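Local atomic coordinates of listeriolysin O (Listeria monocytogenes, PDB entry 4CDB), a protein that binds cholesterol-containing host membranes and, after a major conformational change, inserts into them as an oligomeric pore complex that lyses the cell. Residues A[170-175]-A[205-210]; A[200-205]-A[369-374]. All coordinates share one frame; numbering follows the deposited sequence.

Contact 1 of 2, residues A[170-175]-A[205-210]. With NA (sodium ion), chain Q; NA (sodium ion), chain K.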
loop_
_atom_site.group_PDB
_atom_site.type_symbol
_atom_site.label_atom_id
_atom_site.label_comp_id
_atom_site.label_asym_id
_atom_site.label_seq_id
_atom_site.Cartn_x
_atom_site.Cartn_y
_atom_site.Cartn_z
ATOM N N ASP A 170 -0.277 -4.255 0.666
ATOM C CA ASP A 170 0.540 -3.060 0.880
ATOM C C ASP A 170 0.875 -2.342 -0.428
ATOM O O ASP A 170 0.960 -2.971 -1.485
ATOM C CB ASP A 170 1.824 -3.397 1.649
ATOM C CG ASP A 170 2.632 -4.508 0.994
ATOM O OD1 ASP A 170 2.293 -4.930 -0.132
ATOM O OD2 ASP A 170 3.623 -4.956 1.609
ATOM N N GLU A 171 1.065 -1.026 -0.345
ATOM C CA GLU A 171 1.379 -0.203 -1.511
ATOM C C GLU A 171 2.048 1.102 -1.105
ATOM O O GLU A 171 1.615 1.757 -0.156
ATOM C CB GLU A 171 0.108 0.136 -2.294
ATOM C CG GLU A 171 -0.232 -0.824 -3.415
ATOM C CD GLU A 171 0.769 -0.786 -4.553
ATOM O OE1 GLU A 171 1.370 0.284 -4.792
ATOM O OE2 GLU A 171 0.946 -1.828 -5.218
ATOM N N MET A 172 3.094 1.484 -1.831
ATOM C CA MET A 172 3.663 2.813 -1.671
ATOM C C MET A 172 2.659 3.800 -2.252
ATOM O O MET A 172 2.272 3.688 -3.415
ATOM C CB MET A 172 5.008 2.930 -2.390
ATOM C CG MET A 172 6.092 1.991 -1.868
ATOM S SD MET A 172 6.455 2.222 -0.113
ATOM C CE MET A 172 6.925 3.950 -0.096
ATOM N N ALA A 173 2.226 4.754 -1.435
ATOM C CA ALA A 173 1.168 5.683 -1.828
ATOM C C ALA A 173 1.644 6.777 -2.789
ATOM O O ALA A 173 2.737 7.324 -2.633
ATOM C CB ALA A 173 0.531 6.303 -0.594
ATOM N N TYR A 174 0.810 7.094 -3.775
ATOM C CA TYR A 174 1.117 8.150 -4.735
ATOM C C TYR A 174 -0.110 8.984 -5.107
ATOM O O TYR A 174 -0.002 10.193 -5.310
ATOM C CB TYR A 174 1.778 7.572 -5.988
ATOM C CG TYR A 174 3.139 6.977 -5.719
ATOM C CD1 TYR A 174 4.223 7.789 -5.412
ATOM C CD2 TYR A 174 3.340 5.605 -5.764
ATOM C CE1 TYR A 174 5.471 7.252 -5.159
ATOM C CE2 TYR A 174 4.586 5.057 -5.513
ATOM C CZ TYR A 174 5.647 5.885 -5.212
ATOM O OH TYR A 174 6.888 5.347 -4.962
ATOM N N SER A 175 -1.271 8.340 -5.196
ATOM C CA SER A 175 -2.516 9.057 -5.471
ATOM C C SER A 175 -3.725 8.338 -4.880
ATOM O O SER A 175 -3.690 7.128 -4.658
ATOM C CB SER A 175 -2.707 9.273 -6.975
ATOM O OG SER A 175 -3.064 8.068 -7.627
ATOM N N LYS A 205 9.161 15.219 -0.893
ATOM C CA LYS A 205 9.493 15.587 0.479
ATOM C C LYS A 205 9.425 14.391 1.424
ATOM O O LYS A 205 10.176 14.319 2.397
ATOM C CB LYS A 205 8.564 16.697 0.978
ATOM C CG LYS A 205 8.505 17.919 0.075
ATOM C CD LYS A 205 9.830 18.666 0.039
ATOM C CE LYS A 205 10.111 19.368 1.359
ATOM N NZ LYS A 205 11.367 20.167 1.303
ATOM N N MET A 206 8.524 13.455 1.139
ATOM C CA MET A 206 8.360 12.282 1.992
ATOM C C MET A 206 7.929 11.036 1.215
ATOM O O MET A 206 7.509 11.123 0.061
ATOM C CB MET A 206 7.356 12.570 3.110
ATOM C CG MET A 206 5.929 12.760 2.624
ATOM S SD MET A 206 4.731 12.793 3.970
ATOM C CE MET A 206 5.408 14.099 4.993
ATOM N N GLN A 207 8.043 9.877 1.860
ATOM C CA GLN A 207 7.590 8.617 1.282
ATOM C C GLN A 207 6.615 7.927 2.231
ATOM O O GLN A 207 6.889 7.798 3.425
ATOM C CB GLN A 207 8.773 7.695 0.983
ATOM C CG GLN A 207 9.727 8.225 -0.073
ATOM C CD GLN A 207 10.722 7.180 -0.536
ATOM O OE1 GLN A 207 10.370 6.251 -1.264
ATOM N NE2 GLN A 207 11.973 7.325 -0.114
ATOM N N GLU A 208 5.475 7.490 1.702
ATOM C CA GLU A 208 4.456 6.854 2.529
ATOM C C GLU A 208 3.983 5.522 1.958
ATOM O O GLU A 208 3.900 5.346 0.744
ATOM C CB GLU A 208 3.264 7.791 2.745
ATOM C CG GLU A 208 3.621 9.085 3.461
ATOM C CD GLU A 208 2.405 9.845 3.959
ATOM O OE1 GLU A 208 1.412 9.944 3.212
ATOM O OE2 GLU A 208 2.452 10.352 5.100
ATOM N N GLU A 209 3.677 4.584 2.849
ATOM C CA GLU A 209 3.118 3.299 2.448
ATOM C C GLU A 209 1.797 3.051 3.168
ATOM O O GLU A 209 1.650 3.378 4.348
ATOM C CB GLU A 209 4.099 2.163 2.741
ATOM C CG GLU A 209 3.673 0.818 2.167
ATOM C CD GLU A 209 4.557 -0.325 2.627
ATOM O OE1 GLU A 209 5.129 -0.230 3.734
ATOM O OE2 GLU A 209 4.679 -1.318 1.882
ATOM N N VAL A 210 0.837 2.480 2.446
ATOM C CA VAL A 210 -0.453 2.129 3.028
ATOM C C VAL A 210 -0.594 0.613 3.106
ATOM O O VAL A 210 -0.357 -0.094 2.124
ATOM C CB VAL A 210 -1.613 2.732 2.221
ATOM C CG1 VAL A 210 -2.950 2.243 2.755
ATOM C CG2 VAL A 210 -1.546 4.245 2.275
HETATM NA NA NA Q . 5.637 -2.771 4.100
HETATM NA NA NA K . 0.813 0.693 -7.326
HETATM O O HOH W 1 4.985 7.357 -1.238
HETATM O O HOH W 2 8.054 6.534 -2.444
#

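Contact 2 of 2, residues A[200-205]-A[369-374]. With NA (sodium ion), chain G.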
loop_
_atom_site.group_PDB
_atom_site.type_symbol
_atom_site.label_atom_id
_atom_site.label_comp_id
_atom_site.label_asym_id
_atom_site.label_seq_id
_atom_site.Cartn_x
_atom_site.Cartn_y
_atom_site.Cartn_z
ATOM N N ALA A 200 2.951 16.136 -0.445
ATOM C CA ALA A 200 4.346 16.074 -0.023
ATOM C C ALA A 200 5.108 14.973 -0.759
ATOM O O ALA A 200 6.286 15.128 -1.080
ATOM C CB ALA A 200 4.435 15.869 1.480
ATOM N N ILE A 201 4.425 13.863 -1.022
ATOM C CA ILE A 201 5.005 12.761 -1.778
ATOM C C ILE A 201 5.276 13.195 -3.215
ATOM O O ILE A 201 6.284 12.815 -3.813
ATOM C CB ILE A 201 4.071 11.534 -1.777
ATOM C CG1 ILE A 201 3.821 11.057 -0.347
ATOM C CG2 ILE A 201 4.663 10.401 -2.601
ATOM C CD1 ILE A 201 2.765 9.975 -0.243
ATOM N N SER A 202 4.373 14.000 -3.762
ATOM C CA SER A 202 4.511 14.483 -5.129
ATOM C C SER A 202 5.662 15.478 -5.266
ATOM O O SER A 202 6.198 15.673 -6.355
ATOM C CB SER A 202 3.204 15.117 -5.602
ATOM O OG SER A 202 3.319 15.570 -6.939
ATOM N N GLU A 203 6.034 16.105 -4.155
ATOM C CA GLU A 203 7.136 17.061 -4.145
ATOM C C GLU A 203 8.458 16.382 -3.796
ATOM O O GLU A 203 9.519 17.009 -3.830
ATOM C CB GLU A 203 6.844 18.201 -3.166
ATOM C CG GLU A 203 5.625 19.035 -3.532
ATOM C CD GLU A 203 5.134 19.890 -2.380
ATOM O OE1 GLU A 203 5.495 19.593 -1.222
ATOM O OE2 GLU A 203 4.387 20.860 -2.632
ATOM N N GLY A 204 8.389 15.098 -3.460
ATOM C CA GLY A 204 9.573 14.336 -3.105
ATOM C C GLY A 204 10.037 14.612 -1.688
ATOM O O GLY A 204 11.163 14.278 -1.316
ATOM N N LYS A 205 9.161 15.219 -0.893
ATOM C CA LYS A 205 9.493 15.587 0.479
ATOM C C LYS A 205 9.425 14.391 1.424
ATOM O O LYS A 205 10.176 14.319 2.397
ATOM C CB LYS A 205 8.564 16.697 0.978
ATOM C CG LYS A 205 8.505 17.919 0.075
ATOM C CD LYS A 205 9.830 18.666 0.039
ATOM C CE LYS A 205 10.111 19.368 1.359
ATOM N NZ LYS A 205 11.367 20.167 1.303
ATOM N N ILE A 369 1.065 9.054 -11.233
ATOM C CA ILE A 369 2.442 9.505 -11.347
ATOM C C ILE A 369 3.248 9.048 -10.139
ATOM O O ILE A 369 2.967 9.443 -9.007
ATOM C CB ILE A 369 2.526 11.036 -11.464
ATOM C CG1 ILE A 369 1.825 11.513 -12.738
ATOM C CG2 ILE A 369 3.974 11.493 -11.448
ATOM C CD1 ILE A 369 1.793 13.020 -12.898
ATOM N N GLU A 370 4.242 8.202 -10.383
ATOM C CA GLU A 370 5.130 7.757 -9.318
ATOM C C GLU A 370 6.284 8.742 -9.170
ATOM O O GLU A 370 7.053 8.956 -10.109
ATOM C CB GLU A 370 5.674 6.362 -9.620
ATOM C CG GLU A 370 6.603 5.817 -8.547
ATOM C CD GLU A 370 7.305 4.542 -8.971
ATOM O OE1 GLU A 370 8.036 4.572 -9.983
ATOM O OE2 GLU A 370 7.131 3.513 -8.286
ATOM N N THR A 371 6.398 9.346 -7.992
ATOM C CA THR A 371 7.462 10.305 -7.726
ATOM C C THR A 371 8.562 9.682 -6.877
ATOM O O THR A 371 8.313 9.216 -5.766
ATOM C CB THR A 371 6.921 11.551 -7.009
ATOM O OG1 THR A 371 5.898 12.151 -7.813
ATOM C CG2 THR A 371 8.037 12.561 -6.768
ATOM N N THR A 372 9.777 9.670 -7.414
ATOM C CA THR A 372 10.935 9.185 -6.675
ATOM C C THR A 372 11.974 10.294 -6.570
ATOM O O THR A 372 12.155 11.075 -7.504
ATOM C CB THR A 372 11.567 7.950 -7.346
ATOM O OG1 THR A 372 11.948 8.275 -8.689
ATOM C CG2 THR A 372 10.580 6.794 -7.368
ATOM N N SER A 373 12.654 10.363 -5.431
ATOM C CA SER A 373 13.642 11.410 -5.208
ATOM C C SER A 373 15.017 10.854 -4.841
ATOM O O SER A 373 15.169 9.665 -4.558
ATOM C CB SER A 373 13.160 12.382 -4.129
ATOM O OG SER A 373 13.104 11.748 -2.868
ATOM N N LYS A 374 16.013 11.733 -4.851
ATOM C CA LYS A 374 17.386 11.361 -4.549
ATOM C C LYS A 374 18.071 12.547 -3.882
ATOM O O LYS A 374 18.025 13.667 -4.397
ATOM C CB LYS A 374 18.123 10.980 -5.834
ATOM C CG LYS A 374 18.889 9.665 -5.777
ATOM C CD LYS A 374 20.136 9.769 -4.915
ATOM C CE LYS A 374 21.152 8.697 -5.289
ATOM N NZ LYS A 374 20.584 7.322 -5.206
HETATM NA NA NA G . 8.121 8.846 -3.328
HETATM O O HOH W 3 8.256 11.242 -2.553
HETATM O O HOH W 2 8.054 6.534 -2.444
#

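Contact 1 of 2, residues A[170-175]-A[205-210]
Strands 165-172 and 207-222 are antiparallel neighbours in the large sheet of this cytolysin, and Glu171 with Val210 forms a hydrogen-bonded pair. Glu171 N donates to Val210 O at 3.0 Å, and Val210 N returns a straighter bond to Glu171 O at 2.8 Å (168° at the hydrogen). Beyond the non-hydrogen-bonded pair Met172-Glu209, Ala173 N reaches Glu208 O at 2.8 Å, tilted 29° from the carbonyl plane. Met172 CE lies 3.4 Å from the same Glu208 O, brought there by bends at chi2 and chi3 that fold the thioether back over the partner strand; its SD rests 3.7 Å from Glu209 CB. Glu209 is instead extended, with CG anti to the backbone N (chi1 -172°), which carries both carboxylate oxygens to one sodium ion, shared with Asp282. On the other face, Glu171 OE1 binds a second sodium ion 2.6 Å away, with Gln178 and Tyr368, while its OE2 forms a salt bridge to Lys182. Water 1 accepts from Glu208 N and donates to Ala173 O, continuing the pairing by a bridge: an antiparallel pair whose first strand leads through a short loop to helix 176-183, with Ser175 at the N-cap.

Contact 2 of 2, residues A[200-205]-A[369-374]
Thr371 of strand 362-385 sets its methyl group against the carbonyl oxygens of Ile201 and Ser202, in the last turn before the Schellman motif at Gly204. The evidence for the motif is twofold: Gly204 has a positive phi of 79°, and two backbone bonds run back into the last turn, Lys205 N to Ala200 O at 2.9 Å and Gly204 N to Ile201 O at 3.1 Å. No direct hydrogen bond joins the two segments; van der Waals contact, a water-sodium link and Lys65 connect them.

Ala200 thus supplies a carbonyl to the cap. Ile201 meets the strand chiefly through its own carbonyl: its O lies 3.4 Å from Thr371 CG2 and also accepts from water 3. That water is a ligand of a sodium ion whose other ligands are water 2 and Thr371 O, giving a route of helix carbonyl, water, sodium and strand carbonyl. At Ser202 the carbonyl O stands 3.6 Å from the same methyl. Thr371 CG2 lies anti to the backbone N, which directs it to these two carbonyls, whereas OG1, beside the N, is hydrogen-bonded to Lys65; Lys65 NZ also reaches Ser202 O and so ties helix end and strand together from strand 59-74. Past Glu203, Gly204, with its positive phi, brings its backbone close to Ser373. The hydroxyl of Ser373 is hydrogen-bonded to His273 ND1, and its OG sits 3.5 Å from Gly204 O.

The centres of contacts 1 and 2 are 9 Å apart, and the two share Lys205, in the short turn between helix 198-202 and strand 207-222. Along the chain their segments alternate: 170-175, 200-205, 205-210, then 369-374. Contact 1 belongs to the large antiparallel sheet; contact 2 brings a helix from the same region onto strand 362-385 of the mixed sheet. They meet directly where Tyr174 CZ packs 3.5 Å from Glu370 CG and Ala173 O lies near Ile201 CD1, while water 2 links Tyr174 and Gln207 to the sodium ion on Thr371. Residues 176-189 and 196-205, helical or looped here, are assigned as transmembrane strands in the membrane-inserted form, so both contacts include residues of a region that probably refolds on insertion.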